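Local coordinates for protein xylose isomerase-like TIM barrel (Anabaena variabilis ATCC 29413, PDB 2QW5) that binds a zinc ion and D-xylose in a TIM-barrel pocket and probably acts as a sugar isomerase or epimerase, at residues G55-Y60 / R92-S97; S265-I270 / K327-I332. One frame throughout, in Å; residues are numbered along the deposited sequence.

Contact 1. Residues G55-Y60 / R92-S97; sequences GLPENY and RTFDPS
Phe94 brings the far end of its ring against Gly55, Pro57 and Tyr60, joining two beta-alpha loops at the C-terminal end of the barrel strands, the end that holds the active site in this fold. Along 92-97, Arg92 and Thr93 first face the second subunit: Arg92 NH2 bonds to Thr139 OG1 of that subunit, and Thr93 OG1 to its Asp141 OD1. Thr93 also lays its methyl CG2 over one face of the Phe94 ring, offset toward the rim and 4.2 Å above its plane.

At Phe94 the backbone makes an inverse gamma turn, closed by a weak bond from Asp95 N to Thr93 O. The side chain leaves this turn with CG beside the backbone N (chi1 -57°), which carries the flat ring to 55-60 by its far end. Pro57 CG lies in the ring plane, 3.9 Å from Phe94 CZ, an apolar meeting of a compact ring with an aromatic edge. Gly55 O also sits near that plane, 3.6 Å from Phe94 CE2, where the slightly positive rim of a phenyl ring probably suits a carbonyl oxygen. Tyr60 comes from the opposite direction and brings OH obliquely to within 3.7 Å of Phe94 CE1. With an alanine here, Pro57 CG would probably lose its apolar partner, Gly55 O and Tyr60 OH the ring carbons beside them, and a gap would open between the loops.

Asp95 folds the chain onward: its OD1 accepts Ser97 N at 2.9 Å, from above the carboxylate plane, in an Asx turn, and takes Ser97 OG on its syn lone pair. Arg158 grips both residues from helix 148-176, through Asp95 OD2 and Ser97 OG.

The contact thus spans the loops from strand 47-51 to helix 60-76 and from strand 83-87 to helix 101-120, whose Tyr110 stacks on Phe94 and also touches Tyr60.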
ATOM      1  N   GLY A  55     -24.567  -2.430  -0.475  1.00 23.63           N
ATOM      2  CA  GLY A  55     -25.012  -1.327  -1.342  1.00 23.40           C
ATOM      3  C   GLY A  55     -25.271  -0.068  -0.543  1.00 25.48           C
ATOM      4  O   GLY A  55     -24.843   0.038   0.608  1.00 28.74           O
ATOM      5  N   LEU A  56     -26.010   0.860  -1.136  1.00 26.64           N
ATOM      6  CA  LEU A  56     -26.296   2.164  -0.537  1.00 26.40           C
ATOM      7  C   LEU A  56     -27.547   2.095   0.328  1.00 24.62           C
ATOM      8  O   LEU A  56     -28.485   1.388  -0.022  1.00 24.10           O
ATOM      9  CB  LEU A  56     -26.453   3.223  -1.610  1.00 27.92           C
ATOM     10  CG  LEU A  56     -25.217   3.425  -2.499  1.00 31.73           C
ATOM     11  CD1 LEU A  56     -25.560   4.182  -3.800  1.00 29.69           C
ATOM     12  CD2 LEU A  56     -24.123   4.131  -1.687  1.00 33.62           C
ATOM     13  N   PRO A  57     -27.565   2.820   1.473  1.00 23.59           N
ATOM     14  CA  PRO A  57     -28.760   2.742   2.332  1.00 23.24           C
ATOM     15  C   PRO A  57     -30.067   3.213   1.695  1.00 26.02           C
ATOM     16  O   PRO A  57     -31.133   2.706   2.049  1.00 30.65           O
ATOM     17  CB  PRO A  57     -28.400   3.592   3.550  1.00 23.37           C
ATOM     18  CG  PRO A  57     -26.985   3.985   3.387  1.00 23.24           C
ATOM     19  CD  PRO A  57     -26.537   3.719   2.021  1.00 25.91           C
ATOM     20  N   GLU A  58     -29.999   4.147   0.741  1.00 27.20           N
ATOM     21  CA  GLU A  58     -31.191   4.591   0.019  1.00 26.29           C
ATOM     22  C   GLU A  58     -31.847   3.490  -0.803  1.00 26.15           C
ATOM     23  O   GLU A  58     -32.994   3.654  -1.190  1.00 27.22           O
ATOM     24  CB  GLU A  58     -30.915   5.788  -0.914  1.00 29.32           C
ATOM     25  CG  GLU A  58     -29.738   5.656  -1.904  1.00 31.88           C
ATOM     26  CD  GLU A  58     -28.413   6.240  -1.350  1.00 50.20           C
ATOM     27  OE1 GLU A  58     -28.122   6.178  -0.096  1.00 34.19           O
ATOM     28  OE2 GLU A  58     -27.657   6.757  -2.202  1.00 57.07           O
ATOM     29  N   ASN A  59     -31.132   2.397  -1.073  1.00 25.55           N
ATOM     30  CA  ASN A  59     -31.651   1.259  -1.862  1.00 24.00           C
ATOM     31  C   ASN A  59     -32.116   0.022  -1.066  1.00 23.00           C
ATOM     32  O   ASN A  59     -32.295  -1.039  -1.668  1.00 23.32           O
ATOM     33  CB  ASN A  59     -30.604   0.837  -2.883  1.00 22.59           C
ATOM     34  CG  ASN A  59     -30.206   1.946  -3.808  1.00 28.40           C
ATOM     35  OD1 ASN A  59     -30.992   2.855  -4.065  1.00 35.79           O
ATOM     36  ND2 ASN A  59     -28.975   1.875  -4.333  1.00 20.76           N
ATOM     37  N   TYR A  60     -32.345   0.133   0.243  1.00 19.78           N
ATOM     38  CA  TYR A  60     -32.827  -1.039   1.002  1.00 21.35           C
ATOM     39  C   TYR A  60     -34.114  -1.675   0.497  1.00 24.24           C
ATOM     40  O   TYR A  60     -34.178  -2.925   0.356  1.00 24.31           O
ATOM     41  CB  TYR A  60     -32.968  -0.758   2.490  1.00 21.10           C
ATOM     42  CG  TYR A  60     -31.658  -0.445   3.192  1.00 12.29           C
ATOM     43  CD1 TYR A  60     -30.444  -1.059   2.821  1.00 17.40           C
ATOM     44  CD2 TYR A  60     -31.648   0.362   4.324  1.00 23.69           C
ATOM     45  CE1 TYR A  60     -29.251  -0.790   3.484  1.00 20.35           C
ATOM     46  CE2 TYR A  60     -30.453   0.621   5.011  1.00 20.71           C
ATOM     47  CZ  TYR A  60     -29.270   0.026   4.592  1.00 17.75           C
ATOM     48  OH  TYR A  60     -28.097   0.284   5.203  1.00 17.84           O
ATOM     49  N   ARG A  92     -16.643  -1.160   6.678  1.00 17.54           N
ATOM     50  CA  ARG A  92     -16.049   0.002   7.364  1.00 16.43           C
ATOM     51  C   ARG A  92     -17.099   1.091   7.725  1.00 14.82           C
ATOM     52  O   ARG A  92     -17.051   1.677   8.832  1.00 17.61           O
ATOM     53  CB  ARG A  92     -14.921   0.608   6.533  1.00 16.89           C
ATOM     54  CG  ARG A  92     -13.995   1.483   7.386  1.00 23.14           C
ATOM     55  CD  ARG A  92     -13.480   2.633   6.604  1.00 39.15           C
ATOM     56  NE  ARG A  92     -12.783   2.179   5.417  1.00 45.31           N
ATOM     57  CZ  ARG A  92     -12.733   2.827   4.248  1.00 53.48           C
ATOM     58  NH1 ARG A  92     -13.376   3.991   4.019  1.00 47.68           N
ATOM     59  NH2 ARG A  92     -12.046   2.263   3.264  1.00 57.35           N
ATOM     60  N   THR A  93     -18.015   1.355   6.797  1.00 16.78           N
ATOM     61  CA  THR A  93     -19.144   2.288   7.010  1.00 17.51           C
ATOM     62  C   THR A  93     -20.181   1.665   7.953  1.00 16.46           C
ATOM     63  O   THR A  93     -20.488   2.234   9.022  1.00 18.69           O
ATOM     64  CB  THR A  93     -19.770   2.708   5.677  1.00 20.01           C
ATOM     65  OG1 THR A  93     -18.749   3.323   4.883  1.00 23.09           O
ATOM     66  CG2 THR A  93     -20.905   3.674   5.850  1.00 20.22           C
ATOM     67  N   PHE A  94     -20.675   0.483   7.592  1.00 18.79           N
ATOM     68  CA  PHE A  94     -21.723  -0.214   8.352  1.00 17.03           C
ATOM     69  C   PHE A  94     -21.059  -1.044   9.414  1.00 17.11           C
ATOM     70  O   PHE A  94     -20.990  -2.284   9.330  1.00 16.77           O
ATOM     71  CB  PHE A  94     -22.597  -1.050   7.433  1.00 19.44           C
ATOM     72  CG  PHE A  94     -23.225  -0.264   6.353  1.00 24.67           C
ATOM     73  CD1 PHE A  94     -24.038   0.853   6.654  1.00 24.43           C
ATOM     74  CD2 PHE A  94     -22.997  -0.595   5.017  1.00 30.04           C
ATOM     75  CE1 PHE A  94     -24.619   1.610   5.629  1.00 28.63           C
ATOM     76  CE2 PHE A  94     -23.580   0.155   3.984  1.00 35.92           C
ATOM     77  CZ  PHE A  94     -24.395   1.250   4.293  1.00 33.41           C
ATOM     78  N   ASP A  95     -20.570  -0.337  10.441  1.00 17.14           N
ATOM     79  CA  ASP A  95     -19.793  -0.923  11.535  1.00 17.09           C
ATOM     80  C   ASP A  95     -20.523  -0.793  12.885  1.00 18.85           C
ATOM     81  O   ASP A  95     -20.545   0.291  13.482  1.00 19.95           O
ATOM     82  CB  ASP A  95     -18.394  -0.296  11.571  1.00 16.20           C
ATOM     83  CG  ASP A  95     -17.502  -0.861  12.670  1.00 17.56           C
ATOM     84  OD1 ASP A  95     -17.871  -1.846  13.348  1.00 20.46           O
ATOM     85  OD2 ASP A  95     -16.400  -0.294  12.857  1.00 20.14           O
ATOM     86  N   PRO A  96     -21.080  -1.913  13.381  1.00 18.02           N
ATOM     87  CA  PRO A  96     -21.772  -1.879  14.664  1.00 15.70           C
ATOM     88  C   PRO A  96     -20.895  -1.739  15.890  1.00 17.98           C
ATOM     89  O   PRO A  96     -21.429  -1.526  16.969  1.00 15.55           O
ATOM     90  CB  PRO A  96     -22.524  -3.212  14.695  1.00 18.56           C
ATOM     91  CG  PRO A  96     -21.704  -4.124  13.892  1.00 20.63           C
ATOM     92  CD  PRO A  96     -21.186  -3.253  12.766  1.00 17.52           C
ATOM     93  N   SER A  97     -19.586  -1.879  15.724  1.00 16.84           N
ATOM     94  CA  SER A  97     -18.602  -1.713  16.792  1.00 17.79           C
ATOM     95  C   SER A  97     -18.006  -0.297  16.815  1.00 16.28           C
ATOM     96  O   SER A  97     -17.049  -0.030  17.565  1.00 15.86           O
ATOM     97  CB  SER A  97     -17.484  -2.765  16.638  1.00 19.69           C
ATOM     98  OG  SER A  97     -16.722  -2.538  15.458  1.00 19.26           O
TER

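Contact 2. Residues S265-I270 / K327-I332; sequences SFLTPI and KELKKI
Two helices on the outside of the TIM barrel pack here through Leu267 and Thr268 against Leu329 and Ile332. The short segments cross at -56° with their axes 10.1 Å apart, a gap bridged mainly by the branched side chains of Leu267, Leu329 and Ile332. Ile332, with CG1 beside its backbone N (chi1 -65°), extends CD1 to Leu267 CB at 3.3 Å, tighter than usual for two carbons. The two side chains meet at about a right angle, as do Leu267 and Leu329, where CD1 of Leu267 touches CD2 of Leu329 at 3.7 Å.

Threonine suits this place beside Ile332: Thr268 OG1 is satisfied by the carbonyl of Lys264, one turn earlier, and can therefore lie 3.9 Å from the apolar Ile332 CG1. On helix 314-332, Glu328 OE2 holds Lys327 NZ at 2.8 Å and Lys331 NZ at 2.9 Å, both from the same face of the carboxylate, a salt-bridge network that probably tempers the lysine charges.

Leu329 and Ile332 also touch Val271 of helix 263-273, which extends the apolar patch. On its flank toward helix 227-240, helix 263-273 packs Phe266, Pro269 and Ile270 against Phe230, which places it between that helix and helix 314-332.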
ATOM      1  N   SER A 265     -11.864 -35.522  13.784  1.00 19.46           N
ATOM      2  CA  SER A 265     -11.757 -34.646  14.970  1.00 17.59           C
ATOM      3  C   SER A 265     -12.610 -33.412  14.954  1.00 20.54           C
ATOM      4  O   SER A 265     -13.024 -32.927  16.019  1.00 20.81           O
ATOM      5  CB  SER A 265     -10.305 -34.256  15.189  1.00 20.08           C
ATOM      6  OG  SER A 265      -9.666 -35.351  15.767  1.00 28.67           O
ATOM      7  N   PHE A 266     -12.878 -32.907  13.756  1.00 22.42           N
ATOM      8  CA  PHE A 266     -13.726 -31.732  13.564  1.00 21.35           C
ATOM      9  C   PHE A 266     -15.209 -32.126  13.581  1.00 21.04           C
ATOM     10  O   PHE A 266     -15.989 -31.525  14.289  1.00 20.54           O
ATOM     11  CB  PHE A 266     -13.383 -31.004  12.249  1.00 21.85           C
ATOM     12  CG  PHE A 266     -14.239 -29.811  11.998  1.00 17.45           C
ATOM     13  CD1 PHE A 266     -14.038 -28.636  12.736  1.00 15.00           C
ATOM     14  CD2 PHE A 266     -15.290 -29.861  11.065  1.00 15.85           C
ATOM     15  CE1 PHE A 266     -14.850 -27.516  12.531  1.00 22.07           C
ATOM     16  CE2 PHE A 266     -16.126 -28.752  10.856  1.00 15.74           C
ATOM     17  CZ  PHE A 266     -15.890 -27.561  11.591  1.00 17.93           C
ATOM     18  N   LEU A 267     -15.597 -33.122  12.786  1.00 21.09           N
ATOM     19  CA  LEU A 267     -17.006 -33.482  12.671  1.00 21.94           C
ATOM     20  C   LEU A 267     -17.600 -34.324  13.794  1.00 21.26           C
ATOM     21  O   LEU A 267     -18.810 -34.217  14.037  1.00 23.70           O
ATOM     22  CB  LEU A 267     -17.311 -34.186  11.327  1.00 21.73           C
ATOM     23  CG  LEU A 267     -17.314 -33.396  10.009  1.00 22.31           C
ATOM     24  CD1 LEU A 267     -17.601 -34.358   8.921  1.00 20.14           C
ATOM     25  CD2 LEU A 267     -18.334 -32.274  10.005  1.00 19.84           C
ATOM     26  N   THR A 268     -16.812 -35.178  14.426  1.00 22.84           N
ATOM     27  CA  THR A 268     -17.366 -36.060  15.468  1.00 22.81           C
ATOM     28  C   THR A 268     -18.124 -35.304  16.578  1.00 22.65           C
ATOM     29  O   THR A 268     -19.276 -35.626  16.820  1.00 23.93           O
ATOM     30  CB  THR A 268     -16.321 -37.027  16.032  1.00 22.74           C
ATOM     31  OG1 THR A 268     -15.917 -37.892  14.965  1.00 25.64           O
ATOM     32  CG2 THR A 268     -16.905 -37.836  17.196  1.00 24.70           C
ATOM     33  N   PRO A 269     -17.502 -34.281  17.214  1.00 24.85           N
ATOM     34  CA  PRO A 269     -18.252 -33.562  18.251  1.00 22.03           C
ATOM     35  C   PRO A 269     -19.471 -32.784  17.752  1.00 23.72           C
ATOM     36  O   PRO A 269     -20.462 -32.649  18.491  1.00 22.35           O
ATOM     37  CB  PRO A 269     -17.204 -32.633  18.877  1.00 25.73           C
ATOM     38  CG  PRO A 269     -16.096 -32.560  17.897  1.00 29.76           C
ATOM     39  CD  PRO A 269     -16.112 -33.805  17.100  1.00 22.41           C
ATOM     40  N   ILE A 270     -19.408 -32.300  16.512  1.00 20.58           N
ATOM     41  CA  ILE A 270     -20.479 -31.515  15.915  1.00 22.60           C
ATOM     42  C   ILE A 270     -21.690 -32.376  15.591  1.00 23.34           C
ATOM     43  O   ILE A 270     -22.804 -32.015  15.958  1.00 20.68           O
ATOM     44  CB  ILE A 270     -19.998 -30.777  14.623  1.00 24.74           C
ATOM     45  CG1 ILE A 270     -18.995 -29.659  15.003  1.00 22.31           C
ATOM     46  CG2 ILE A 270     -21.184 -30.189  13.856  1.00 19.04           C
ATOM     47  CD1 ILE A 270     -18.253 -29.046  13.803  1.00 23.59           C
ATOM     48  N   LYS A 327     -18.629 -39.222   2.396  1.00 24.76           N
ATOM     49  CA  LYS A 327     -17.769 -40.340   2.746  1.00 25.83           C
ATOM     50  C   LYS A 327     -17.350 -40.229   4.199  1.00 24.32           C
ATOM     51  O   LYS A 327     -17.426 -41.187   4.960  1.00 26.86           O
ATOM     52  CB  LYS A 327     -16.501 -40.381   1.879  1.00 25.72           C
ATOM     53  CG  LYS A 327     -15.825 -41.757   1.887  1.00 34.79           C
ATOM     54  CD  LYS A 327     -14.541 -41.914   1.052  1.00 35.35           C
ATOM     55  CE  LYS A 327     -13.249 -41.658   1.856  1.00 47.90           C
ATOM     56  NZ  LYS A 327     -13.036 -40.223   2.213  1.00 50.38           N
ATOM     57  N   GLU A 328     -16.937 -39.034   4.580  1.00 24.07           N
ATOM     58  CA  GLU A 328     -16.445 -38.759   5.932  1.00 22.99           C
ATOM     59  C   GLU A 328     -17.534 -38.716   6.976  1.00 24.70           C
ATOM     60  O   GLU A 328     -17.310 -39.118   8.131  1.00 24.09           O
ATOM     61  CB  GLU A 328     -15.622 -37.469   5.912  1.00 22.05           C
ATOM     62  CG  GLU A 328     -14.345 -37.613   5.048  1.00 25.89           C
ATOM     63  CD  GLU A 328     -13.331 -38.604   5.595  1.00 28.78           C
ATOM     64  OE1 GLU A 328     -13.271 -38.828   6.832  1.00 26.88           O
ATOM     65  OE2 GLU A 328     -12.576 -39.142   4.759  1.00 29.46           O
ATOM     66  N   LEU A 329     -18.683 -38.185   6.586  1.00 24.18           N
ATOM     67  CA  LEU A 329     -19.877 -38.231   7.431  1.00 27.48           C
ATOM     68  C   LEU A 329     -20.299 -39.692   7.632  1.00 28.51           C
ATOM     69  O   LEU A 329     -20.583 -40.079   8.752  1.00 27.30           O
ATOM     70  CB  LEU A 329     -21.038 -37.416   6.874  1.00 24.43           C
ATOM     71  CG  LEU A 329     -20.937 -35.904   7.039  1.00 22.81           C
ATOM     72  CD1 LEU A 329     -21.950 -35.249   6.092  1.00 20.04           C
ATOM     73  CD2 LEU A 329     -21.090 -35.441   8.516  1.00 26.53           C
ATOM     74  N   LYS A 330     -20.295 -40.493   6.569  1.00 30.17           N
ATOM     75  CA  LYS A 330     -20.623 -41.931   6.679  1.00 32.07           C
ATOM     76  C   LYS A 330     -19.709 -42.666   7.668  1.00 33.07           C
ATOM     77  O   LYS A 330     -20.198 -43.504   8.412  1.00 32.86           O
ATOM     78  CB  LYS A 330     -20.603 -42.614   5.311  1.00 32.34           C
ATOM     79  CG  LYS A 330     -21.135 -44.034   5.301  1.00 35.38           C
ATOM     80  CD  LYS A 330     -21.137 -44.596   3.889  1.00 37.92           C
ATOM     81  CE  LYS A 330     -21.545 -46.070   3.871  1.00 42.89           C
ATOM     82  NZ  LYS A 330     -22.935 -46.227   4.351  1.00 51.18           N
ATOM     83  N   LYS A 331     -18.413 -42.339   7.688  1.00 32.29           N
ATOM     84  CA  LYS A 331     -17.453 -42.935   8.624  1.00 33.95           C
ATOM     85  C   LYS A 331     -17.766 -42.654  10.082  1.00 35.70           C
ATOM     86  O   LYS A 331     -17.487 -43.490  10.922  1.00 38.25           O
ATOM     87  CB  LYS A 331     -16.023 -42.456   8.375  1.00 32.72           C
ATOM     88  CG  LYS A 331     -15.391 -42.953   7.110  1.00 37.50           C
ATOM     89  CD  LYS A 331     -13.981 -42.416   6.997  1.00 33.29           C
ATOM     90  CE  LYS A 331     -13.402 -42.626   5.630  1.00 38.68           C
ATOM     91  NZ  LYS A 331     -12.098 -41.927   5.519  1.00 40.61           N
ATOM     92  N   ILE A 332     -18.322 -41.487  10.375  1.00 37.18           N
ATOM     93  CA  ILE A 332     -18.672 -41.094  11.741  1.00 40.12           C
ATOM     94  C   ILE A 332     -19.933 -41.825  12.234  1.00 41.23           C
ATOM     95  O   ILE A 332     -20.026 -42.116  13.423  1.00 42.80           O
ATOM     96  CB  ILE A 332     -18.811 -39.549  11.846  1.00 40.34           C
ATOM     97  CG1 ILE A 332     -17.447 -38.908  11.581  1.00 40.68           C
ATOM     98  CG2 ILE A 332     -19.310 -39.087  13.239  1.00 39.00           C
ATOM     99  CD1 ILE A 332     -17.552 -37.487  11.365  1.00 35.10           C
TER

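In the fold
Contact 1 and contact 2 lie on opposite sides of the chain's centre, their own centres 39 Å apart and their nearest atoms about 24 Å apart, with no touch between them. They come in series along the chain, contact 1 closing well before contact 2 opens. What they share is the eight-stranded parallel barrel: contact 1 ties loops that follow strands 47-51 and 83-87, whereas contact 2 packs helix 263-273, between strands 243-248 and 278-280, against the C-terminal helix 314-332. Neither supplies residues of the zinc or D-xylose site: contact 1 joins two beta-alpha loops near the second subunit, and contact 2 belongs to the outer helical layer.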